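Local coordinates for protein citrate synthase (Pyrobaculum aerophilum, PDB 2IBP) that probably catalyses the condensation of oxaloacetate with acetyl-CoA and water to give citrate and CoA in the tricarboxylic acid cycle, at residues G41-L46 with Y292-R298; S35-I39 with A212-V216. All blocks are in the same frame, centred on the assembly; numbering follows the deposited sequence.

Contact 1 (G41-L46 with Y292-R298)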
# COMPACT_ATOMS: atom_id res chain seq x y z
N GLY A 41 16.62 3.75 21.93
CA GLY A 41 17.65 2.91 21.33
C GLY A 41 18.94 2.83 22.11
O GLY A 41 19.62 1.80 22.09
N GLU A 42 19.31 3.90 22.81
CA GLU A 42 20.55 3.90 23.57
C GLU A 42 20.46 3.01 24.80
O GLU A 42 21.41 2.31 25.12
CB GLU A 42 20.96 5.33 23.97
CG GLU A 42 21.64 6.11 22.85
CD GLU A 42 20.76 6.32 21.63
OE1 GLU A 42 19.54 6.54 21.81
OE2 GLU A 42 21.29 6.31 20.50
N LYS A 43 19.32 3.03 25.48
CA LYS A 43 19.14 2.22 26.68
C LYS A 43 18.51 0.85 26.39
O LYS A 43 18.53 -0.04 27.24
CB LYS A 43 18.31 2.97 27.72
CG LYS A 43 18.98 4.24 28.22
CD LYS A 43 18.20 4.89 29.34
CE LYS A 43 18.94 6.10 29.89
NZ LYS A 43 19.17 7.12 28.84
N GLY A 44 17.96 0.67 25.19
CA GLY A 44 17.34 -0.60 24.82
C GLY A 44 16.02 -0.81 25.53
O GLY A 44 15.79 -1.85 26.13
N ILE A 45 15.15 0.20 25.44
CA ILE A 45 13.85 0.15 26.08
C ILE A 45 12.77 0.37 25.03
O ILE A 45 12.92 1.21 24.13
CB ILE A 45 13.71 1.28 27.14
CG1 ILE A 45 14.83 1.19 28.18
CG2 ILE A 45 12.36 1.18 27.84
CD1 ILE A 45 14.89 2.40 29.10
N LEU A 46 11.70 -0.39 25.15
CA LEU A 46 10.55 -0.29 24.26
C LEU A 46 9.32 -0.12 25.13
O LEU A 46 9.17 -0.85 26.12
CB LEU A 46 10.41 -1.57 23.44
CG LEU A 46 9.15 -1.73 22.60
CD1 LEU A 46 8.97 -0.60 21.55
CD2 LEU A 46 9.13 -3.09 21.94
N TYR A 292 18.19 0.25 17.98
CA TYR A 292 18.81 -0.28 19.19
C TYR A 292 20.33 -0.26 19.14
O TYR A 292 20.95 -0.88 18.25
CB TYR A 292 18.33 -1.72 19.48
CG TYR A 292 16.87 -1.79 19.84
CD1 TYR A 292 16.39 -1.18 20.98
CD2 TYR A 292 15.98 -2.49 19.04
CE1 TYR A 292 15.05 -1.22 21.29
CE2 TYR A 292 14.63 -2.55 19.34
CZ TYR A 292 14.18 -1.92 20.48
OH TYR A 292 12.84 -1.98 20.79
N LYS A 293 20.92 0.44 20.10
CA LYS A 293 22.38 0.50 20.28
C LYS A 293 22.65 -0.15 21.63
O LYS A 293 23.41 0.34 22.46
CB LYS A 293 22.85 1.96 20.27
CG LYS A 293 22.39 2.73 19.05
CD LYS A 293 22.85 2.10 17.75
CE LYS A 293 22.16 2.75 16.57
NZ LYS A 293 22.58 2.17 15.27
N ALA A 294 21.90 -1.22 21.87
CA ALA A 294 21.90 -1.98 23.08
C ALA A 294 21.17 -3.26 22.73
O ALA A 294 20.61 -3.38 21.64
CB ALA A 294 21.12 -1.24 24.17
N TYR A 295 21.19 -4.22 23.64
CA TYR A 295 20.51 -5.47 23.40
C TYR A 295 19.03 -5.14 23.20
O TYR A 295 18.45 -4.33 23.93
CB TYR A 295 20.70 -6.43 24.58
CG TYR A 295 20.68 -7.88 24.22
CD1 TYR A 295 19.49 -8.52 23.89
CD2 TYR A 295 21.84 -8.64 24.27
CE1 TYR A 295 19.47 -9.87 23.56
CE2 TYR A 295 21.82 -9.99 24.00
CZ TYR A 295 20.64 -10.59 23.60
OH TYR A 295 20.62 -11.93 23.31
N ASP A 296 18.46 -5.65 22.12
CA ASP A 296 17.05 -5.45 21.81
C ASP A 296 16.28 -6.08 22.98
O ASP A 296 16.45 -7.26 23.26
CB ASP A 296 16.77 -6.18 20.49
CG ASP A 296 15.33 -6.11 20.02
OD1 ASP A 296 14.42 -5.83 20.83
OD2 ASP A 296 15.13 -6.41 18.82
N PRO A 297 15.40 -5.30 23.63
CA PRO A 297 14.69 -5.87 24.77
C PRO A 297 13.81 -7.05 24.40
O PRO A 297 13.57 -7.95 25.22
CB PRO A 297 13.84 -4.70 25.28
CG PRO A 297 13.72 -3.78 24.12
CD PRO A 297 14.97 -3.93 23.33
N ARG A 298 13.30 -7.02 23.17
CA ARG A 298 12.46 -8.09 22.70
C ARG A 298 13.30 -9.34 22.54
O ARG A 298 12.83 -10.45 22.76
CB ARG A 298 11.84 -7.71 21.36
CG ARG A 298 10.98 -6.46 21.40
CD ARG A 298 10.63 -6.01 20.02
NE ARG A 298 11.84 -5.70 19.27
CZ ARG A 298 11.86 -5.45 17.98
NH1 ARG A 298 10.73 -5.42 17.28
NH2 ARG A 298 13.02 -5.25 17.37
O HOH W 1 23.99 2.92 23.59
O HOH W 2 17.74 -3.82 26.29
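Leu-46 runs obliquely across both Tyr-292 and Arg-298. Its CB lies 3.6 Å from Tyr-292 OH, a hydroxyl hydrogen-bonded to His-214 NE2, and also rests on Pro-297 CG, while CD2 reaches the aliphatic part of Arg-298, 3.8 Å from its CD. CG stands anti to the backbone N (chi1 171°), which sends the branched end toward that arginine. Asp-296 CA sits over one face of the Tyr-292 ring, toward the rim. Arg-298 bends at chi3 (-60°) and turns its guanidinium side-on to Asp-296: NE gives a nearly straight bond of 3.0 Å to the syn lone pair of OD1, and NH2 forms a salt bridge to OD2. Asp-296 is also the N-cap, its OD1 accepting from Arg-298 N. With an alanine here, the Asp-296 carboxylate would probably lose its charged mate, keeping only backbone N-H bonds, and a gap would open beside Leu-46 CD2. Lys-293 N donates to Gly-41 O at 2.7 Å. Gly-44 suits its place because its phi is positive and a side chain would collide with Tyr-295 O. With Ile-45, it faces Asp-40 in a G1 beta bulge opening strand 45-48, paired with strand 37-40; Pro-297 begins helix 297-313, packing against helix 53-59.

Contact 2 (S35-I39 with A212-V216)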
# COMPACT_ATOMS: atom_id res chain seq x y z
N SER A 35 1.27 8.32 20.31
CA SER A 35 1.34 7.82 21.67
C SER A 35 1.31 6.29 21.70
O SER A 35 1.23 5.70 22.77
CB SER A 35 0.21 8.40 22.52
OG SER A 35 -1.05 7.96 22.06
N ILE A 36 1.55 5.65 20.56
CA ILE A 36 1.42 4.20 20.45
C ILE A 36 2.61 3.45 21.02
O ILE A 36 2.44 2.61 21.89
CB ILE A 36 1.12 3.75 19.01
CG1 ILE A 36 -0.21 4.37 18.56
CG2 ILE A 36 1.03 2.22 18.94
CD1 ILE A 36 -0.59 4.15 17.11
N SER A 37 3.80 3.74 20.52
CA SER A 37 5.00 3.07 21.02
C SER A 37 6.19 4.00 20.95
O SER A 37 6.19 4.98 20.20
CB SER A 37 5.29 1.78 20.25
OG SER A 37 5.60 2.07 18.88
N ASP A 38 7.21 3.68 21.72
CA ASP A 38 8.42 4.48 21.75
C ASP A 38 9.58 3.58 22.00
O ASP A 38 9.45 2.59 22.71
CB ASP A 38 8.35 5.52 22.87
CG ASP A 38 9.43 6.58 22.75
OD1 ASP A 38 9.85 6.89 21.61
OD2 ASP A 38 9.87 7.12 23.79
N ILE A 39 10.71 3.92 21.39
CA ILE A 39 11.94 3.17 21.60
C ILE A 39 13.03 4.10 22.06
O ILE A 39 13.21 5.18 21.49
CB ILE A 39 12.44 2.55 20.30
CG1 ILE A 39 11.44 1.55 19.73
CG2 ILE A 39 13.80 1.87 20.52
CD1 ILE A 39 11.72 1.20 18.29
N ALA A 212 4.11 -6.44 18.33
CA ALA A 212 2.85 -5.73 18.10
C ALA A 212 2.99 -4.34 17.49
O ALA A 212 2.13 -3.94 16.69
CB ALA A 212 2.04 -5.69 19.37
N ASP A 213 4.01 -3.60 17.90
CA ASP A 213 4.29 -2.30 17.28
C ASP A 213 5.75 -1.96 17.45
O ASP A 213 6.40 -2.41 18.39
CB ASP A 213 3.43 -1.17 17.83
CG ASP A 213 3.37 0.00 16.86
OD1 ASP A 213 3.03 -0.23 15.69
OD2 ASP A 213 3.71 1.15 17.25
N HIS A 214 6.29 -1.19 16.51
CA HIS A 214 7.67 -0.80 16.61
C HIS A 214 7.89 0.43 15.75
O HIS A 214 8.40 0.33 14.64
CB HIS A 214 8.57 -1.97 16.22
CG HIS A 214 9.88 -2.01 16.96
ND1 HIS A 214 11.09 -1.82 16.33
CD2 HIS A 214 10.15 -2.15 18.28
CE1 HIS A 214 12.06 -1.91 17.23
NE2 HIS A 214 11.52 -2.12 18.41
N GLU A 215 7.37 1.55 16.25
CA GLU A 215 7.43 2.83 15.57
C GLU A 215 6.86 2.77 14.15
O GLU A 215 5.77 2.24 13.99
CB GLU A 215 8.81 3.47 15.70
CG GLU A 215 9.08 3.78 17.19
CD GLU A 215 10.38 4.51 17.47
OE1 GLU A 215 11.31 4.51 16.63
OE2 GLU A 215 10.48 5.04 18.60
N VAL A 216 7.52 3.37 13.16
CA VAL A 216 6.90 3.50 11.84
C VAL A 216 7.74 2.99 10.67
O VAL A 216 8.30 3.78 9.88
CB VAL A 216 6.47 4.96 11.54
CG1 VAL A 216 5.54 4.98 10.33
CG2 VAL A 216 5.75 5.56 12.74
O HOH W 3 7.84 6.86 18.72
O HOH W 4 13.22 5.96 18.92
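Ser-37 holds OG between its backbone N and carbonyl carbon (chi1 64°), and Asp-213 sets CG anti to its own N (chi1 -160°); together these bring the serine OG to Asp-213 OD2 at 2.7 Å. The hydroxyl donates there, on the anti side and tilted out of the carboxylate plane, and accepts from Glu-215 N at 3.2 Å, so a small side chain that can both donate and accept a hydrogen bond suits this buried position. Asp-213 OD2 has a second partner in His-378. Glu-215, extended beyond CG, carries OE2 to Ile-39 N at 3.0 Å, where the N-H approaches from above the carboxylate plane. Waters 3 and 4 also donate to OE2 and tie it to Ser-37 O and Ile-39 O. Such donors probably offset the nearby like charge of Asp-38, whose OD2 bonds to His-399 of the second subunit. Ile-39 crosses His-214 at about a right angle and lays CD1 over one ring face, displaced toward the CE1-NE2 side, a CH-pi contact suited to a slim methyl end. Strand 37-40 thus lies, at the edge of its three-stranded sheet, against the loop between helices 198-210 and 218-227, while Ile-36 packs on helices 62-71 and 363-382.

From the N terminus the chain first supplies 35-39, which leads into strand 37-40, and then 41-46, which holds the short hairpin loop and the start of strand 45-48. After a long, mostly helical run, 212-216 returns to the first strand and closes contact 2. Further on, 292-298 comes back to the hairpin loop and second strand, closing contact 1. The segments alternate, so the two closures cross rather than nest. They meet directly through Tyr-292 and His-214, beside His-289, a predicted active-site residue. One small sheet thereby ties the 212-216 loop to the loop and helix start at 292-298, next to the probable catalytic centre.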